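Local coordinates for integron gene cassette protein HFX_CASS2 (Uncultured bacterium, PDB 3FXH), which is of unknown function but folds as a compact, all-helical protein encoded by a mobile integron gene cassette, at residues F53-L56 against S57-R61; E95-F98 against G99-N103. All coordinates share one frame; numbering follows the deposited sequence.

Contact 1: residues F53-L56 against S57-R61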
loop_
_atom_site.group_PDB
_atom_site.type_symbol
_atom_site.label_atom_id
_atom_site.label_comp_id
_atom_site.label_asym_id
_atom_site.label_seq_id
_atom_site.Cartn_x
_atom_site.Cartn_y
_atom_site.Cartn_z
ATOM N N PHE A 53 15.037 7.752 -5.217
ATOM C CA PHE A 53 14.498 6.456 -4.854
ATOM C C PHE A 53 15.294 5.328 -5.517
ATOM O O PHE A 53 15.648 4.351 -4.865
ATOM C CB PHE A 53 13.006 6.312 -5.175
ATOM C CG PHE A 53 12.512 4.906 -4.982
ATOM C CD1 PHE A 53 12.281 4.422 -3.709
ATOM C CD2 PHE A 53 12.385 4.042 -6.061
ATOM C CE1 PHE A 53 11.891 3.108 -3.514
ATOM C CE2 PHE A 53 11.997 2.734 -5.883
ATOM C CZ PHE A 53 11.746 2.260 -4.604
ATOM N N HIS A 54 15.588 5.466 -6.810
ATOM C CA HIS A 54 16.329 4.424 -7.515
ATOM C C HIS A 54 17.769 4.294 -7.010
ATOM O O HIS A 54 18.320 3.192 -6.950
ATOM C CB HIS A 54 16.281 4.641 -9.042
ATOM C CG HIS A 54 14.981 4.227 -9.654
ATOM N ND1 HIS A 54 14.630 2.903 -9.830
ATOM C CD2 HIS A 54 13.928 4.957 -10.092
ATOM C CE1 HIS A 54 13.415 2.837 -10.348
ATOM N NE2 HIS A 54 12.968 4.068 -10.519
ATOM N N GLU A 55 18.368 5.419 -6.634
ATOM C CA GLU A 55 19.729 5.419 -6.101
ATOM C C GLU A 55 19.789 4.699 -4.749
ATOM O O GLU A 55 20.597 3.791 -4.546
ATOM C CB GLU A 55 20.241 6.859 -5.975
ATOM C CG GLU A 55 21.529 7.025 -5.189
ATOM C CD GLU A 55 22.034 8.464 -5.198
ATOM O OE1 GLU A 55 21.535 9.262 -6.022
ATOM O OE2 GLU A 55 22.926 8.795 -4.384
ATOM N N LEU A 56 18.918 5.100 -3.828
ATOM C CA LEU A 56 18.861 4.474 -2.508
ATOM C C LEU A 56 18.592 2.967 -2.578
ATOM O O LEU A 56 19.213 2.184 -1.867
ATOM C CB LEU A 56 17.800 5.158 -1.646
ATOM C CG LEU A 56 18.111 6.632 -1.355
ATOM C CD1 LEU A 56 16.965 7.277 -0.601
ATOM C CD2 LEU A 56 19.405 6.740 -0.569
ATOM N N SER A 57 17.654 2.576 -3.435
ATOM C CA SER A 57 17.282 1.175 -3.577
ATOM C C SER A 57 18.433 0.362 -4.149
ATOM O O SER A 57 18.719 -0.737 -3.678
ATOM C CB SER A 57 16.055 1.033 -4.476
ATOM O OG SER A 57 14.954 1.738 -3.931
ATOM N N GLU A 58 19.072 0.900 -5.184
ATOM C CA GLU A 58 20.206 0.237 -5.805
ATOM C C GLU A 58 21.336 0.038 -4.793
ATOM O O GLU A 58 22.059 -0.969 -4.829
ATOM C CB GLU A 58 20.686 1.062 -7.008
ATOM C CG GLU A 58 22.035 0.687 -7.552
ATOM C CD GLU A 58 22.438 1.566 -8.728
ATOM O OE1 GLU A 58 21.795 2.623 -8.931
ATOM O OE2 GLU A 58 23.390 1.194 -9.449
ATOM N N GLN A 59 21.492 1.005 -3.896
ATOM C CA GLN A 59 22.511 0.922 -2.865
ATOM C C GLN A 59 21.954 0.166 -1.666
ATOM O O GLN A 59 22.576 0.116 -0.608
ATOM C CB GLN A 59 22.946 2.318 -2.442
ATOM C CG GLN A 59 23.791 3.048 -3.479
ATOM C CD GLN A 59 23.852 4.537 -3.214
ATOM O OE1 GLN A 59 23.662 4.984 -2.084
ATOM N NE2 GLN A 59 24.102 5.314 -4.255
ATOM N N GLU A 60 20.764 -0.400 -1.842
ATOM C CA GLU A 60 20.144 -1.228 -0.815
ATOM C C GLU A 60 20.083 -0.516 0.538
ATOM O O GLU A 60 20.443 -1.096 1.558
ATOM C CB GLU A 60 20.897 -2.566 -0.695
ATOM C CG GLU A 60 21.137 -3.282 -2.029
ATOM C CD GLU A 60 21.347 -4.790 -1.851
ATOM O OE1 GLU A 60 21.651 -5.222 -0.717
ATOM O OE2 GLU A 60 21.198 -5.544 -2.840
ATOM N N ARG A 61 19.621 0.736 0.544
ATOM C CA ARG A 61 19.553 1.518 1.778
ATOM C C ARG A 61 18.361 2.483 1.819
ATOM O O ARG A 61 18.380 3.508 2.510
ATOM C CB ARG A 61 20.874 2.252 2.033
ATOM C CG ARG A 61 21.103 3.491 1.181
ATOM C CD ARG A 61 22.512 4.051 1.424
ATOM N NE ARG A 61 22.877 5.036 0.410
ATOM C CZ ARG A 61 22.820 6.353 0.583
ATOM N NH1 ARG A 61 22.442 6.856 1.749
ATOM N NH2 ARG A 61 23.164 7.168 -0.406
#

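Contact 2: residues E95-F98 against G99-N103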
loop_
_atom_site.group_PDB
_atom_site.type_symbol
_atom_site.label_atom_id
_atom_site.label_comp_id
_atom_site.label_asym_id
_atom_site.label_seq_id
_atom_site.Cartn_x
_atom_site.Cartn_y
_atom_site.Cartn_z
ATOM N N GLU A 95 15.811 -4.650 2.160
ATOM C CA GLU A 95 16.664 -3.687 1.452
ATOM C C GLU A 95 17.117 -4.210 0.088
ATOM O O GLU A 95 17.144 -3.473 -0.897
ATOM C CB GLU A 95 17.891 -3.314 2.294
ATOM C CG GLU A 95 17.555 -2.611 3.600
ATOM C CD GLU A 95 17.248 -1.133 3.430
ATOM O OE1 GLU A 95 16.616 -0.743 2.421
ATOM O OE2 GLU A 95 17.629 -0.354 4.325
ATOM N N ASN A 96 17.511 -5.479 0.041
ATOM C CA ASN A 96 17.943 -6.088 -1.208
ATOM C C ASN A 96 16.774 -6.215 -2.177
ATOM O O ASN A 96 16.929 -6.046 -3.389
ATOM C CB ASN A 96 18.567 -7.462 -0.952
ATOM C CG ASN A 96 18.819 -8.235 -2.237
ATOM O OD1 ASN A 96 19.849 -8.061 -2.889
ATOM N ND2 ASN A 96 17.877 -9.093 -2.603
ATOM N N ALA A 97 15.602 -6.517 -1.634
ATOM C CA ALA A 97 14.409 -6.675 -2.460
ATOM C C ALA A 97 14.054 -5.357 -3.153
ATOM O O ALA A 97 13.711 -5.345 -4.330
ATOM C CB ALA A 97 13.253 -7.196 -1.639
ATOM N N PHE A 98 14.161 -4.238 -2.438
ATOM C CA PHE A 98 13.952 -2.939 -3.080
ATOM C C PHE A 98 14.941 -2.732 -4.224
ATOM O O PHE A 98 14.573 -2.271 -5.303
ATOM C CB PHE A 98 14.084 -1.793 -2.074
ATOM C CG PHE A 98 12.800 -1.450 -1.381
ATOM C CD1 PHE A 98 11.883 -0.592 -1.972
ATOM C CD2 PHE A 98 12.506 -1.990 -0.143
ATOM C CE1 PHE A 98 10.699 -0.277 -1.338
ATOM C CE2 PHE A 98 11.326 -1.677 0.493
ATOM C CZ PHE A 98 10.414 -0.826 -0.109
ATOM N N GLY A 99 16.203 -3.066 -3.970
ATOM C CA GLY A 99 17.241 -2.941 -4.977
ATOM C C GLY A 99 16.887 -3.721 -6.227
ATOM O O GLY A 99 16.975 -3.197 -7.342
ATOM N N ARG A 100 16.469 -4.969 -6.037
ATOM C CA ARG A 100 16.127 -5.856 -7.152
ATOM C C ARG A 100 14.945 -5.339 -7.965
ATOM O O ARG A 100 14.996 -5.282 -9.193
ATOM C CB ARG A 100 15.807 -7.266 -6.646
ATOM C CG ARG A 100 17.012 -8.029 -6.121
ATOM C CD ARG A 100 16.662 -9.480 -5.810
ATOM N NE ARG A 100 15.954 -9.657 -4.538
ATOM C CZ ARG A 100 14.667 -9.975 -4.433
ATOM N NH1 ARG A 100 13.929 -10.129 -5.524
ATOM N NH2 ARG A 100 14.117 -10.137 -3.235
ATOM N N HIS A 101 13.869 -4.982 -7.272
ATOM C CA HIS A 101 12.662 -4.538 -7.955
ATOM C C HIS A 101 12.838 -3.163 -8.600
ATOM O O HIS A 101 12.395 -2.945 -9.732
ATOM C CB HIS A 101 11.449 -4.589 -7.017
ATOM C CG HIS A 101 11.036 -5.980 -6.643
ATOM N ND1 HIS A 101 10.213 -6.753 -7.437
ATOM C CD2 HIS A 101 11.333 -6.740 -5.561
ATOM C CE1 HIS A 101 10.023 -7.926 -6.859
ATOM N NE2 HIS A 101 10.691 -7.944 -5.718
ATOM N N ALA A 102 13.508 -2.244 -7.910
ATOM C CA ALA A 102 13.699 -0.906 -8.469
ATOM C C ALA A 102 14.654 -0.941 -9.667
ATOM O O ALA A 102 14.742 0.023 -10.425
ATOM C CB ALA A 102 14.197 0.064 -7.416
ATOM N N ASN A 103 15.376 -2.051 -9.817
ATOM C CA ASN A 103 16.222 -2.270 -10.994
ATOM C C ASN A 103 15.425 -2.621 -12.254
ATOM O O ASN A 103 15.955 -2.561 -13.352
ATOM C CB ASN A 103 17.250 -3.380 -10.716
ATOM C CG ASN A 103 18.109 -3.716 -11.933
ATOM O OD1 ASN A 103 19.010 -2.963 -12.299
ATOM N ND2 ASN A 103 17.844 -4.867 -12.550
#

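Contact 1: residues F53-L56 against S57-R61
Phe53 turns CG away from its own backbone N (chi1 172°), while Ser57, one turn on, sets OG beside its backbone N (chi1 -60°), and the hydroxyl thereby comes to rest over a face of the phenyl ring. OG lies 3.3 Å from Phe53 CZ, displaced toward the rim, and donates its proton to Phe53 O at 2.9 Å. Ser57 N bonds to the same oxygen, the two donors arriving from opposite faces of the carbonyl plane. The hydrogen of this buried hydroxyl is thus spent within its own helix. Cut back to an alanine, Phe53 would probably leave Ser57 OG without its aromatic cover and open a gap toward Leu119 and Ile123 of helix 116-131.

Helix 50-58 then ends in a Schellman motif. Glu60, with positive phi, is the C' residue: Arg61 N reaches back to Leu56 O at 2.8 Å, and Glu60 N bonds to Ser57 O. The turn brings the Arg61 guanidinium over Leu56, whose CD2 sits under the centre of one face, 3.6 Å from Arg61 CZ. Side-on, Arg61 NE and NH2 both grip Gln59 OE1, at 2.6 Å from NE, with the oxygen in the guanidinium plane. Gln59 in turn runs alongside Glu55, its NE2 3.2 Å from Glu55 CG.

Glu55 OE2 stays beyond salt-bridge range of Arg61 NH2, so any attraction between these exposed charges is probably modest; the two bonds to Gln59 OE1, with the leucine methyl against one face, probably restrain the guanidinium's rotation, while Phe53, Leu56 and Ser57 make up the buried side.

Contact 2: residues E95-F98 against G99-N103
Arg100 folds back along its helix toward Asn96 and Ala97, and its guanidinium lies with one face toward Ala97 CA. Arg100 NH2 comes 3.5 Å from Ala97 CB, so the methyl group packs beside the charged end. The chain is bent at CG-CD (chi3 -78°), which turns the guanidinium back over the preceding turn instead of letting it run straight outward. The Asn96 amide meets it at an edge, the two planes 37° apart, and the aliphatic part of the arginine passes over the backbone, with CG 3.4 Å from Asn96 O. At the next residue, the His101 ring presents its edge to the backbone of Ala97, one turn earlier, CD2 standing 3.0 Å from Ala97 O.

Behind these side chains runs the regular hydrogen bonding of an alpha-helix. Arg100 N bonds to Asn96 O at 2.9 Å, and His101 N to Ala97 O at 3.0 Å with a nearly straight N-H...O angle of 170°. Ala102 N donates to Phe98 O at 2.8 Å, while Ala102 CB also rests against that oxygen, at 3.2 Å. Gly99 N closes the preceding turn on Glu95 O. The bend of Arg100 is matched by a partner farther out: NH2 forms a salt bridge with Glu130, which probably helps hold the guanidinium over Ala97.

Helix 88-102 is thus clasped between its neighbours. Glu95 accepts bonds from the backbone N atoms of Ile63 and Ala64 at the start of helix 62-69; Ala97, Phe98 and His101 pack on helix 116-131, and Phe98 and Ala102 also meet Phe53 and Ser57 of helix 50-58.

Overall arrangement
Contact 1 precedes contact 2 along the chain: residues 53-61 close helix 50-58 and lead into helix 62-69, whereas residues 95-103 take in the C-terminal part of helix 88-102 and the first residue beyond it. Their centres are about 8 Å apart, on the same side of the chain's centre, and they touch directly. Ser57 CB packs 3.6 Å from Ala102 CB, small side chains that probably let the two helices come close, and His54 ND1 makes a weak hydrogen bond to Ala102 O. Phe53 and Phe98 meet each other, and both also reach Phe62 and helix 116-131. Together the contacts join four helices around a shared aromatic core in this all-helical fold.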